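Local coordinates for protein glycoside transferase (Listeria monocytogenes, PDB 6R2M) that probably hydrolyses exopolysaccharide as an extracellular glycoside hydrolase, although a transferase activity has not been excluded, at residues E51-Y56 with T299-D303; M213-M217 with F267-Y271; D231-Q235 with Y271-Q277; L288-T293 with K307-L311. All blocks are in the same frame, centred on the assembly; numbering follows the deposited sequence.

Contact 1: E51-Y56 with T299-D303; sequences ESIGLY and THFFD
Glu51, Ser52, Leu55 and Tyr56 on one side of helix 50-62 meet Phe301 and Phe302 in the first turn of helix 301-312, joining an early and the last helix of a helical body probably built as an (alpha/alpha)6 barrel, as in related glycoside hydrolases. Ser52 and Phe302 mark the nearest backbone approach, with CA atoms 6.5 Å apart. From a CB directed at Phe302, Glu51 runs extended (chi1 174°, CG anti to the backbone N), bringing CG and then the carboxylate to the CD1-CE1 side of the Phe302 ring, the two side chains crossing at about a right angle. Glu51 CG lies 3.8 Å from Phe302 CD1, its CD 3.3 Å from that atom, and its OE2 3.5 Å from Phe302 CE1. The carboxylate and ring planes are 40° apart, so the two groups do not stack flat. Leu55 meets this ring through CD1. Arg105 and Asp102 of helix 100-116 border Glu51. Phe301 turns to Ser52 instead, its CD2 3.5 Å from Ser52 CB, while Tyr56 CB comes to the edge of the Phe301 ring, near CZ. His300 N-caps the helix: its ND1 accepts from Phe302 N at 2.9 Å, the donor lying only 5° out of the imidazole plane.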
loop_
_atom_site.group_PDB
_atom_site.type_symbol
_atom_site.label_atom_id
_atom_site.label_comp_id
_atom_site.label_asym_id
_atom_site.label_seq_id
_atom_site.Cartn_x
_atom_site.Cartn_y
_atom_site.Cartn_z
ATOM N N GLU A 51 -2.123 -4.822 6.563
ATOM C CA GLU A 51 -1.783 -3.577 5.899
ATOM C C GLU A 51 -1.041 -2.641 6.843
ATOM O O GLU A 51 0.002 -2.070 6.486
ATOM C CB GLU A 51 -3.075 -2.939 5.392
ATOM C CG GLU A 51 -2.927 -1.564 4.799
ATOM C CD GLU A 51 -4.271 -1.027 4.393
ATOM O OE1 GLU A 51 -4.994 -0.514 5.271
ATOM O OE2 GLU A 51 -4.605 -1.146 3.206
ATOM N N SER A 52 -1.555 -2.492 8.062
ATOM C CA SER A 52 -0.958 -1.563 9.015
ATOM C C SER A 52 0.429 -2.015 9.456
ATOM O O SER A 52 1.371 -1.213 9.456
ATOM C CB SER A 52 -1.864 -1.379 10.227
ATOM O OG SER A 52 -3.140 -0.948 9.832
ATOM N N ILE A 53 0.584 -3.292 9.840
ATOM C CA ILE A 53 1.902 -3.741 10.288
ATOM C C ILE A 53 2.897 -3.675 9.133
ATOM O O ILE A 53 4.056 -3.297 9.329
ATOM C CB ILE A 53 1.834 -5.143 10.945
ATOM C CG1 ILE A 53 3.167 -5.496 11.615
ATOM C CG2 ILE A 53 1.453 -6.232 9.936
ATOM C CD1 ILE A 53 3.103 -6.771 12.473
ATOM N N GLY A 54 2.459 -3.984 7.906
ATOM C CA GLY A 54 3.365 -3.885 6.772
ATOM C C GLY A 54 3.802 -2.452 6.494
ATOM O O GLY A 54 4.961 -2.203 6.148
ATOM N N LEU A 55 2.882 -1.496 6.623
ATOM C CA LEU A 55 3.245 -0.094 6.420
ATOM C C LEU A 55 4.194 0.384 7.516
ATOM O O LEU A 55 5.147 1.123 7.247
ATOM C CB LEU A 55 1.989 0.777 6.380
ATOM C CG LEU A 55 1.211 0.718 5.073
ATOM C CD1 LEU A 55 -0.205 1.196 5.320
ATOM C CD2 LEU A 55 1.902 1.553 3.995
ATOM N N TYR A 56 3.954 -0.047 8.748
ATOM C CA TYR A 56 4.863 0.301 9.826
ATOM C C TYR A 56 6.238 -0.303 9.585
ATOM O O TYR A 56 7.256 0.372 9.772
ATOM C CB TYR A 56 4.268 -0.158 11.153
ATOM C CG TYR A 56 4.920 0.419 12.387
ATOM C CD1 TYR A 56 5.472 1.698 12.399
ATOM C CD2 TYR A 56 4.973 -0.332 13.543
ATOM C CE1 TYR A 56 6.058 2.205 13.556
ATOM C CE2 TYR A 56 5.567 0.159 14.698
ATOM C CZ TYR A 56 6.095 1.426 14.693
ATOM O OH TYR A 56 6.675 1.897 15.856
ATOM N N THR A 299 -8.208 9.531 12.527
ATOM C CA THR A 299 -7.240 9.307 11.455
ATOM C C THR A 299 -6.924 7.823 11.376
ATOM O O THR A 299 -6.241 7.276 12.249
ATOM C CB THR A 299 -5.958 10.101 11.696
ATOM O OG1 THR A 299 -6.287 11.486 11.856
ATOM C CG2 THR A 299 -4.993 9.968 10.531
ATOM N N HIS A 300 -7.386 7.185 10.308
ATOM C CA HIS A 300 -7.010 5.802 10.054
ATOM C C HIS A 300 -5.495 5.691 9.992
ATOM O O HIS A 300 -4.820 6.557 9.436
ATOM C CB HIS A 300 -7.631 5.360 8.740
ATOM C CG HIS A 300 -7.647 3.884 8.525
ATOM N ND1 HIS A 300 -6.500 3.142 8.339
ATOM C CD2 HIS A 300 -8.681 3.019 8.417
ATOM C CE1 HIS A 300 -6.827 1.875 8.152
ATOM N NE2 HIS A 300 -8.145 1.774 8.190
ATOM N N PHE A 301 -4.963 4.622 10.583
ATOM C CA PHE A 301 -3.521 4.401 10.522
ATOM C C PHE A 301 -2.996 4.501 9.091
ATOM O O PHE A 301 -1.892 5.012 8.860
ATOM C CB PHE A 301 -3.178 3.041 11.126
ATOM C CG PHE A 301 -1.715 2.833 11.295
ATOM C CD1 PHE A 301 -1.034 3.452 12.328
ATOM C CD2 PHE A 301 -1.007 2.041 10.393
ATOM C CE1 PHE A 301 0.345 3.260 12.472
ATOM C CE2 PHE A 301 0.345 1.841 10.525
ATOM C CZ PHE A 301 1.031 2.453 11.566
ATOM N N PHE A 302 -3.768 4.006 8.116
ATOM C CA PHE A 302 -3.346 4.072 6.715
ATOM C C PHE A 302 -3.018 5.498 6.300
ATOM O O PHE A 302 -2.010 5.737 5.626
ATOM C CB PHE A 302 -4.440 3.516 5.810
ATOM C CG PHE A 302 -4.020 3.297 4.371
ATOM C CD1 PHE A 302 -3.322 2.153 3.998
ATOM C CD2 PHE A 302 -4.402 4.193 3.373
ATOM C CE1 PHE A 302 -2.992 1.922 2.654
ATOM C CE2 PHE A 302 -4.070 3.967 2.051
ATOM C CZ PHE A 302 -3.369 2.832 1.684
ATOM N N ASP A 303 -3.855 6.463 6.705
ATOM C CA ASP A 303 -3.587 7.861 6.373
ATOM C C ASP A 303 -2.401 8.391 7.166
ATOM O O ASP A 303 -1.504 9.038 6.609
ATOM C CB ASP A 303 -4.827 8.716 6.648
ATOM C CG ASP A 303 -5.932 8.492 5.641
ATOM O OD1 ASP A 303 -5.645 8.468 4.432
ATOM O OD2 ASP A 303 -7.096 8.339 6.068
#

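Contact 2: M213-M217 with F267-Y271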
loop_
_atom_site.group_PDB
_atom_site.type_symbol
_atom_site.label_atom_id
_atom_site.label_comp_id
_atom_site.label_asym_id
_atom_site.label_seq_id
_atom_site.Cartn_x
_atom_site.Cartn_y
_atom_site.Cartn_z
ATOM N N MET A 213 -5.345 5.908 -7.516
ATOM C CA MET A 213 -3.935 6.295 -7.528
ATOM C C MET A 213 -3.040 5.066 -7.514
ATOM O O MET A 213 -1.999 5.039 -8.179
ATOM C CB MET A 213 -3.596 7.189 -6.325
ATOM C CG MET A 213 -4.105 8.624 -6.414
ATOM S SD MET A 213 -3.720 9.467 -7.958
ATOM C CE MET A 213 -1.945 9.187 -8.076
ATOM N N LEU A 214 -3.428 4.032 -6.767
ATOM C CA LEU A 214 -2.602 2.827 -6.744
ATOM C C LEU A 214 -2.564 2.166 -8.122
ATOM O O LEU A 214 -1.515 1.676 -8.550
ATOM C CB LEU A 214 -3.116 1.858 -5.681
ATOM C CG LEU A 214 -2.841 2.342 -4.248
ATOM C CD1 LEU A 214 -3.612 1.495 -3.258
ATOM C CD2 LEU A 214 -1.335 2.292 -3.959
ATOM N N ILE A 215 -3.691 2.154 -8.840
ATOM C CA ILE A 215 -3.703 1.597 -10.193
ATOM C C ILE A 215 -2.822 2.427 -11.109
ATOM O O ILE A 215 -2.054 1.893 -11.919
ATOM C CB ILE A 215 -5.142 1.515 -10.740
ATOM C CG1 ILE A 215 -5.990 0.618 -9.847
ATOM C CG2 ILE A 215 -5.143 1.015 -12.215
ATOM C CD1 ILE A 215 -7.469 0.760 -10.094
ATOM N N ALA A 216 -2.918 3.750 -10.999
ATOM C CA ALA A 216 -2.128 4.614 -11.864
ATOM C C ALA A 216 -0.643 4.391 -11.651
ATOM O O ALA A 216 0.140 4.421 -12.610
ATOM C CB ALA A 216 -2.469 6.080 -11.604
ATOM N N MET A 217 -0.230 4.204 -10.393
ATOM C CA MET A 217 1.182 3.959 -10.132
ATOM C C MET A 217 1.623 2.595 -10.660
ATOM O O MET A 217 2.715 2.470 -11.220
ATOM C CB MET A 217 1.464 4.100 -8.639
ATOM C CG MET A 217 1.645 5.570 -8.298
ATOM S SD MET A 217 2.201 5.890 -6.633
ATOM C CE MET A 217 0.774 5.319 -5.827
ATOM N N PHE A 267 -0.083 9.520 -2.249
ATOM C CA PHE A 267 0.154 8.765 -3.476
ATOM C C PHE A 267 0.285 9.679 -4.689
ATOM O O PHE A 267 1.057 9.362 -5.592
ATOM C CB PHE A 267 -0.955 7.745 -3.688
ATOM C CG PHE A 267 -1.002 6.687 -2.626
ATOM C CD1 PHE A 267 0.113 6.401 -1.861
ATOM C CD2 PHE A 267 -2.173 6.000 -2.379
ATOM C CE1 PHE A 267 0.062 5.435 -0.868
ATOM C CE2 PHE A 267 -2.239 5.031 -1.405
ATOM C CZ PHE A 267 -1.110 4.744 -0.635
ATOM N N LEU A 268 -0.438 10.809 -4.723
ATOM C CA LEU A 268 -0.222 11.790 -5.791
ATOM C C LEU A 268 1.202 12.325 -5.775
ATOM O O LEU A 268 1.820 12.500 -6.832
ATOM C CB LEU A 268 -1.197 12.951 -5.650
ATOM C CG LEU A 268 -2.578 12.745 -6.229
ATOM C CD1 LEU A 268 -3.487 13.822 -5.684
ATOM C CD2 LEU A 268 -2.486 12.834 -7.752
ATOM N N THR A 269 1.721 12.639 -4.589
ATOM C CA THR A 269 3.080 13.138 -4.480
ATOM C C THR A 269 4.074 12.116 -5.018
ATOM O O THR A 269 4.955 12.458 -5.817
ATOM C CB THR A 269 3.355 13.502 -3.024
ATOM O OG1 THR A 269 2.445 14.549 -2.653
ATOM C CG2 THR A 269 4.787 13.972 -2.837
ATOM N N GLN A 270 3.902 10.841 -4.637
ATOM C CA GLN A 270 4.743 9.768 -5.167
ATOM C C GLN A 270 4.607 9.643 -6.680
ATOM O O GLN A 270 5.605 9.473 -7.390
ATOM C CB GLN A 270 4.379 8.432 -4.516
ATOM C CG GLN A 270 4.581 8.408 -3.022
ATOM C CD GLN A 270 4.028 7.141 -2.383
ATOM O OE1 GLN A 270 3.980 6.084 -3.007
ATOM N NE2 GLN A 270 3.594 7.251 -1.134
ATOM N N TYR A 271 3.377 9.730 -7.183
ATOM C CA TYR A 271 3.119 9.562 -8.609
ATOM C C TYR A 271 3.735 10.696 -9.421
ATOM O O TYR A 271 4.383 10.463 -10.455
ATOM C CB TYR A 271 1.604 9.492 -8.823
ATOM C CG TYR A 271 1.119 9.642 -10.255
ATOM C CD1 TYR A 271 0.998 8.529 -11.078
ATOM C CD2 TYR A 271 0.748 10.888 -10.760
ATOM C CE1 TYR A 271 0.518 8.646 -12.366
ATOM C CE2 TYR A 271 0.279 11.021 -12.054
ATOM C CZ TYR A 271 0.172 9.899 -12.848
ATOM O OH TYR A 271 -0.292 10.043 -14.133
#
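Two roughly parallel helices of the mainly helical body, 209-223 and 262-274, pack here through Met213, Leu214, Ala216 and Met217 against Phe267, Leu268, Gln270 and Tyr271. Their local axes come within 9.9 Å at a crossing angle of 16°, and the CA pairs Met213-Phe267 and Met217-Tyr271 stand at almost equal separations, so the two segments stay in step. Met213 folds back on itself through chi2 and chi3 (-50° and -52°). Its SD consequently rests 3.6 Å from Leu268 CD2, while its CE reaches Tyr271 CB at 3.6 Å; the thioether thus bridges two residues of the opposing helix. Met217 bends only at chi3. Its CE meets Phe267 CB at 3.7 Å, its SD touches Gln270 CB, and its CG lies near the plane of the Tyr271 ring, at the edge. Leu214 supplies a CH-pi contact: CD2 sits over one face of Phe267, 4.2 Å from the centroid, displaced toward the rim. Ala216 CB touches Tyr271 CE1 at 4.0 Å. No hydrogen bond crosses between the segments, which implies that this buried seam is held by dispersion and close fit, with the two flexible thioethers shaping themselves to Phe267, Tyr271 and their aliphatic neighbours.

Contact 3: D231-Q235 with Y271-Q277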
loop_
_atom_site.group_PDB
_atom_site.type_symbol
_atom_site.label_atom_id
_atom_site.label_comp_id
_atom_site.label_asym_id
_atom_site.label_seq_id
_atom_site.Cartn_x
_atom_site.Cartn_y
_atom_site.Cartn_z
ATOM N N ASP A 231 -4.163 10.789 -16.144
ATOM C CA ASP A 231 -3.202 11.841 -15.849
ATOM C C ASP A 231 -3.804 13.205 -16.137
ATOM O O ASP A 231 -3.663 14.129 -15.330
ATOM C CB ASP A 231 -1.920 11.633 -16.651
ATOM C CG ASP A 231 -0.792 12.545 -16.201
ATOM O OD1 ASP A 231 -0.362 12.434 -15.039
ATOM O OD2 ASP A 231 -0.340 13.384 -17.008
ATOM N N ASN A 232 -4.541 13.327 -17.248
ATOM C CA ASN A 232 -5.170 14.599 -17.574
ATOM C C ASN A 232 -6.226 14.977 -16.543
ATOM O O ASN A 232 -6.338 16.151 -16.163
ATOM C CB ASN A 232 -5.797 14.549 -18.962
ATOM C CG ASN A 232 -6.653 15.763 -19.244
ATOM O OD1 ASN A 232 -7.884 15.687 -19.223
ATOM N ND2 ASN A 232 -6.006 16.900 -19.487
ATOM N N PHE A 233 -7.009 14.008 -16.071
ATOM C CA PHE A 233 -7.976 14.311 -15.025
ATOM C C PHE A 233 -7.275 14.908 -13.807
ATOM O O PHE A 233 -7.720 15.911 -13.251
ATOM C CB PHE A 233 -8.746 13.049 -14.633
ATOM C CG PHE A 233 -9.728 13.281 -13.528
ATOM C CD1 PHE A 233 -10.929 13.896 -13.783
ATOM C CD2 PHE A 233 -9.436 12.887 -12.230
ATOM C CE1 PHE A 233 -11.842 14.126 -12.759
ATOM C CE2 PHE A 233 -10.349 13.107 -11.198
ATOM C CZ PHE A 233 -11.547 13.726 -11.472
ATOM N N LEU A 234 -6.177 14.293 -13.376
ATOM C CA LEU A 234 -5.457 14.810 -12.216
ATOM C C LEU A 234 -4.979 16.230 -12.460
ATOM O O LEU A 234 -5.131 17.105 -11.599
ATOM C CB LEU A 234 -4.274 13.896 -11.873
ATOM C CG LEU A 234 -4.577 12.471 -11.407
ATOM C CD1 LEU A 234 -3.278 11.727 -11.145
ATOM C CD2 LEU A 234 -5.462 12.449 -10.167
ATOM N N GLN A 235 -4.398 16.477 -13.638
ATOM C CA GLN A 235 -3.868 17.802 -13.938
ATOM C C GLN A 235 -4.971 18.850 -13.953
ATOM O O GLN A 235 -4.792 19.957 -13.424
ATOM C CB GLN A 235 -3.116 17.777 -15.271
ATOM C CG GLN A 235 -1.755 17.090 -15.177
ATOM C CD GLN A 235 -1.114 16.876 -16.533
ATOM O OE1 GLN A 235 -1.696 17.213 -17.565
ATOM N NE2 GLN A 235 0.091 16.309 -16.540
ATOM N N TYR A 271 3.377 9.730 -7.183
ATOM C CA TYR A 271 3.119 9.562 -8.609
ATOM C C TYR A 271 3.735 10.696 -9.421
ATOM O O TYR A 271 4.383 10.463 -10.455
ATOM C CB TYR A 271 1.604 9.492 -8.823
ATOM C CG TYR A 271 1.119 9.642 -10.255
ATOM C CD1 TYR A 271 0.998 8.529 -11.078
ATOM C CD2 TYR A 271 0.748 10.888 -10.760
ATOM C CE1 TYR A 271 0.518 8.646 -12.366
ATOM C CE2 TYR A 271 0.279 11.021 -12.054
ATOM C CZ TYR A 271 0.172 9.899 -12.848
ATOM O OH TYR A 271 -0.292 10.043 -14.133
ATOM N N PHE A 272 3.551 11.938 -8.969
ATOM C CA PHE A 272 4.108 13.055 -9.718
ATOM C C PHE A 272 5.628 13.024 -9.688
ATOM O O PHE A 272 6.273 13.330 -10.691
ATOM C CB PHE A 272 3.563 14.375 -9.157
ATOM C CG PHE A 272 2.161 14.676 -9.590
ATOM C CD1 PHE A 272 1.752 14.409 -10.891
ATOM C CD2 PHE A 272 1.242 15.226 -8.699
ATOM C CE1 PHE A 272 0.452 14.709 -11.294
ATOM C CE2 PHE A 272 -0.047 15.524 -9.106
ATOM C CZ PHE A 272 -0.445 15.256 -10.401
ATOM N N ASN A 273 6.221 12.569 -8.588
ATOM C CA ASN A 273 7.677 12.501 -8.558
ATOM C C ASN A 273 8.207 11.345 -9.410
ATOM O O ASN A 273 9.250 11.483 -10.060
ATOM C CB ASN A 273 8.142 12.440 -7.109
ATOM C CG ASN A 273 7.892 13.761 -6.384
ATOM O OD1 ASN A 273 7.914 14.829 -7.005
ATOM N ND2 ASN A 273 7.638 13.696 -5.086
ATOM N N LYS A 274 7.484 10.224 -9.473
ATOM C CA LYS A 274 7.904 9.119 -10.332
ATOM C C LYS A 274 7.784 9.464 -11.813
ATOM O O LYS A 274 8.546 8.939 -12.633
ATOM C CB LYS A 274 7.072 7.865 -10.038
ATOM C CG LYS A 274 7.372 7.215 -8.686
ATOM C CD LYS A 274 6.213 6.352 -8.209
ATOM C CE LYS A 274 6.064 5.097 -9.055
ATOM N NZ LYS A 274 7.091 4.077 -8.691
ATOM N N THR A 275 6.825 10.315 -12.181
ATOM C CA THR A 275 6.512 10.583 -13.578
ATOM C C THR A 275 7.060 11.922 -14.059
ATOM O O THR A 275 6.609 12.434 -15.090
ATOM C CB THR A 275 5.003 10.507 -13.797
ATOM O OG1 THR A 275 4.340 11.519 -13.017
ATOM C CG2 THR A 275 4.503 9.143 -13.358
ATOM N N ASN A 276 8.021 12.488 -13.327
ATOM C CA ASN A 276 8.749 13.678 -13.761
ATOM C C ASN A 276 7.819 14.882 -13.865
ATOM O O ASN A 276 7.849 15.639 -14.837
ATOM C CB ASN A 276 9.478 13.417 -15.083
ATOM C CG ASN A 276 10.555 14.445 -15.370
ATOM O OD1 ASN A 276 11.166 14.989 -14.449
ATOM N ND2 ASN A 276 10.793 14.714 -16.650
ATOM N N GLN A 277 6.964 15.048 -12.862
ATOM C CA GLN A 277 6.056 16.186 -12.786
ATOM C C GLN A 277 6.369 16.954 -11.510
ATOM O O GLN A 277 5.593 16.931 -10.558
ATOM C CB GLN A 277 4.595 15.718 -12.829
ATOM C CG GLN A 277 4.255 14.864 -14.038
ATOM C CD GLN A 277 2.759 14.692 -14.241
ATOM O OE1 GLN A 277 2.006 15.667 -14.372
ATOM N NE2 GLN A 277 2.317 13.440 -14.252
#
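Helix 228-241, at 231-235, faces the C-terminal end of helix 262-274 and the turn after it at some distance, the nearest CA atoms (Asp231 and Phe272) being 9.6 Å apart, so side chains alone bridge the gap. Helix 262-274 ends in a Schellman-like turn, with Asn276 at positive phi and a six-to-one bond from Gln277 N to Phe272 O; Gln277 then stands at the N-cap position of helix 278-290. Asp231 is central. With CG anti to the backbone N (chi1 -170°), it presents OD1 to two donors. Tyr271 OH donates to Asp231 OD1 at 2.6 Å from the anti side, and Gln277 NE2 donates to the same OD1 at 3.0 Å from the syn side, closer to the carboxylate plane. The short bond probably polarises the buried hydroxyl. Gln277 is gripped at both ends of its amide. Gln277 NE2 also donates to Thr275 OG1 at 3.1 Å, and Thr275 OG1 in turn donates to Tyr271 O, which ties the amide to the turn. Asn280 of the next helix is a further partner of Gln277 OE1. Beside the polar network, Leu234 CD1 packs 3.7 Å from Tyr271 CE2, and Leu234 CB approaches Phe272 CZ. Gln235 NE2 completes the set, donating to Gln277 OE1 at 3.0 Å from above the carbonyl plane, the two amides 88° apart.

Contact 4: L288-T293 with K307-L311; sequences LEKMDT and KEITL
Segment 288-293 carries the last turn of helix 278-290 and leaves helical geometry at Met291, while 307-311 is helical throughout; the closest CA atoms, those of Leu288 and Lys307, are 7.0 Å apart. Lys307 dominates the contact as a lysine directed at a helix C-terminus. Fully extended, with CG anti to the backbone N (chi1 175°) and every later torsion also anti, it carries its ammonium group to the carbonyls around the end of the helix. Lys307 NZ donates to Met291 O at 2.7 Å, in the carbonyl plane and with a C=O...N angle of 158°. A second bond runs from NZ to Glu289 O at 3.2 Å, with NZ 51° out of that carbonyl plane, and a weak one to Leu288 O at 3.1 Å. The helix-end carbonyls of Leu288 (weakly) and Glu289, with Met291 O just beyond the helix, would probably stabilise the ammonium charge. The aliphatic part of the same side chain is packed too: Lys307 CG lies 3.9 Å from Leu288 CD1, the two chains sliding past each other in opposite directions, and Lys307 CD lies 3.7 Å from Thr293 CG2. Leu288 CD2 reaches further along the helix, to Thr310 CG2 at 3.7 Å and to Leu311 CD2. At the margin Glu289 CG passes Leu311, while one water accepts from Thr293 OG1 at 2.6 Å and donates to Glu308 OE2. Helix 262-274 borders the contact through Thr262, which touches Leu288, Met291 and Thr293, and through Ala266 against Thr310; on helix 301-312, Ile309 meets Leu55 and Tyr59 of helix 50-62.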
loop_
_atom_site.group_PDB
_atom_site.type_symbol
_atom_site.label_atom_id
_atom_site.label_comp_id
_atom_site.label_asym_id
_atom_site.label_seq_id
_atom_site.Cartn_x
_atom_site.Cartn_y
_atom_site.Cartn_z
ATOM N N LEU A 288 -0.493 17.567 1.107
ATOM C CA LEU A 288 -0.317 16.489 2.075
ATOM C C LEU A 288 0.059 17.045 3.446
ATOM O O LEU A 288 -0.444 16.579 4.474
ATOM C CB LEU A 288 0.752 15.512 1.559
ATOM C CG LEU A 288 1.183 14.396 2.492
ATOM C CD1 LEU A 288 -0.029 13.529 2.760
ATOM C CD2 LEU A 288 2.344 13.569 1.911
ATOM N N GLU A 289 0.928 18.055 3.478
ATOM C CA GLU A 289 1.288 18.686 4.745
ATOM C C GLU A 289 0.090 19.381 5.384
ATOM O O GLU A 289 -0.026 19.411 6.616
ATOM C CB GLU A 289 2.449 19.664 4.512
ATOM C CG GLU A 289 3.748 18.919 4.174
ATOM C CD GLU A 289 4.816 19.789 3.542
ATOM O OE1 GLU A 289 4.476 20.829 2.929
ATOM O OE2 GLU A 289 6.005 19.417 3.652
ATOM N N LYS A 290 -0.827 19.902 4.568
ATOM C CA LYS A 290 -2.000 20.594 5.090
ATOM C C LYS A 290 -2.947 19.637 5.809
ATOM O O LYS A 290 -3.571 20.005 6.811
ATOM C CB LYS A 290 -2.707 21.318 3.936
ATOM C CG LYS A 290 -4.085 21.835 4.270
ATOM C CD LYS A 290 -4.866 22.355 3.062
ATOM C CE LYS A 290 -5.194 21.249 2.093
ATOM N NZ LYS A 290 -6.323 21.486 1.130
ATOM N N MET A 291 -3.074 18.409 5.315
ATOM C CA MET A 291 -3.971 17.452 5.952
ATOM C C MET A 291 -3.557 17.195 7.389
ATOM O O MET A 291 -2.369 17.096 7.704
ATOM C CB MET A 291 -3.979 16.135 5.166
ATOM C CG MET A 291 -4.326 16.328 3.690
ATOM S SD MET A 291 -6.017 16.891 3.376
ATOM C CE MET A 291 -5.928 18.624 3.515
ATOM N N ASP A 292 -4.551 17.061 8.258
ATOM C CA ASP A 292 -4.332 16.880 9.689
ATOM C C ASP A 292 -4.446 15.394 10.015
ATOM O O ASP A 292 -5.529 14.809 9.919
ATOM C CB ASP A 292 -5.337 17.710 10.487
ATOM C CG ASP A 292 -5.131 17.600 11.987
ATOM O OD1 ASP A 292 -4.120 17.003 12.424
ATOM O OD2 ASP A 292 -5.984 18.135 12.734
ATOM N N THR A 293 -3.324 14.781 10.383
ATOM C CA THR A 293 -3.314 13.377 10.774
ATOM C C THR A 293 -3.119 13.197 12.280
ATOM O O THR A 293 -2.726 12.112 12.715
ATOM C CB THR A 293 -2.223 12.603 10.018
ATOM O OG1 THR A 293 -0.942 13.213 10.237
ATOM C CG2 THR A 293 -2.512 12.549 8.519
ATOM N N LYS A 307 1.293 9.294 5.224
ATOM C CA LYS A 307 1.840 10.640 5.272
ATOM C C LYS A 307 3.267 10.618 5.823
ATOM O O LYS A 307 4.164 11.225 5.227
ATOM C CB LYS A 307 0.927 11.567 6.089
ATOM C CG LYS A 307 1.510 12.956 6.287
ATOM C CD LYS A 307 0.486 13.925 6.835
ATOM C CE LYS A 307 1.110 15.295 7.008
ATOM N NZ LYS A 307 0.177 16.340 7.517
ATOM N N GLU A 308 3.507 9.875 6.916
ATOM C CA GLU A 308 4.853 9.844 7.485
ATOM C C GLU A 308 5.851 9.231 6.511
ATOM O O GLU A 308 6.962 9.745 6.359
ATOM C CB GLU A 308 4.867 9.081 8.805
ATOM C CG GLU A 308 4.043 9.739 9.900
ATOM C CD GLU A 308 4.457 11.172 10.184
ATOM O OE1 GLU A 308 5.659 11.491 10.080
ATOM O OE2 GLU A 308 3.567 11.978 10.532
ATOM N N ILE A 309 5.477 8.129 5.846
ATOM C CA ILE A 309 6.397 7.507 4.892
ATOM C C ILE A 309 6.719 8.462 3.752
ATOM O O ILE A 309 7.883 8.637 3.375
ATOM C CB ILE A 309 5.806 6.202 4.343
ATOM C CG1 ILE A 309 5.692 5.154 5.448
ATOM C CG2 ILE A 309 6.673 5.675 3.163
ATOM C CD1 ILE A 309 4.891 3.951 5.032
ATOM N N THR A 310 5.686 9.084 3.175
ATOM C CA THR A 310 5.900 9.902 1.979
ATOM C C THR A 310 6.715 11.150 2.298
ATOM O O THR A 310 7.550 11.576 1.493
ATOM C CB THR A 310 4.550 10.261 1.345
ATOM O OG1 THR A 310 3.927 9.075 0.843
ATOM C CG2 THR A 310 4.716 11.252 0.203
ATOM N N LEU A 311 6.510 11.746 3.469
ATOM C CA LEU A 311 7.304 12.921 3.812
ATOM C C LEU A 311 8.741 12.566 4.178
ATOM O O LEU A 311 9.606 13.447 4.165
ATOM C CB LEU A 311 6.631 13.691 4.943
ATOM C CG LEU A 311 5.342 14.407 4.513
ATOM C CD1 LEU A 311 4.769 15.189 5.680
ATOM C CD2 LEU A 311 5.594 15.321 3.318
HETATM O O HOH W 1 1.034 11.623 9.508
#

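In the fold
Contact 1 spans most of the chain, bringing helix 50-62 to helix 301-312, and contacts 2 and 3 are nested inside the loop it closes. Contacts 2 and 3 have centres 8 Å apart, share Tyr271 and helix 262-274, and use the successive helices 209-223 and 228-241. Contact 4 follows them along the chain and shares helix 301-312 with contact 1, centres about 13 Å apart. Contact 2 touches contact 1 through the rings of Phe267 and Phe302, and contact 4 through a probable hydrogen bond from Gln270 NE2 to Thr310 OG1. Helix 301-312 joins the early helix 50-62 to the late helices 262-274 and 278-290, and 262-274 extends the set to 209-223 and 228-241, consistent with closure of a helical barrel.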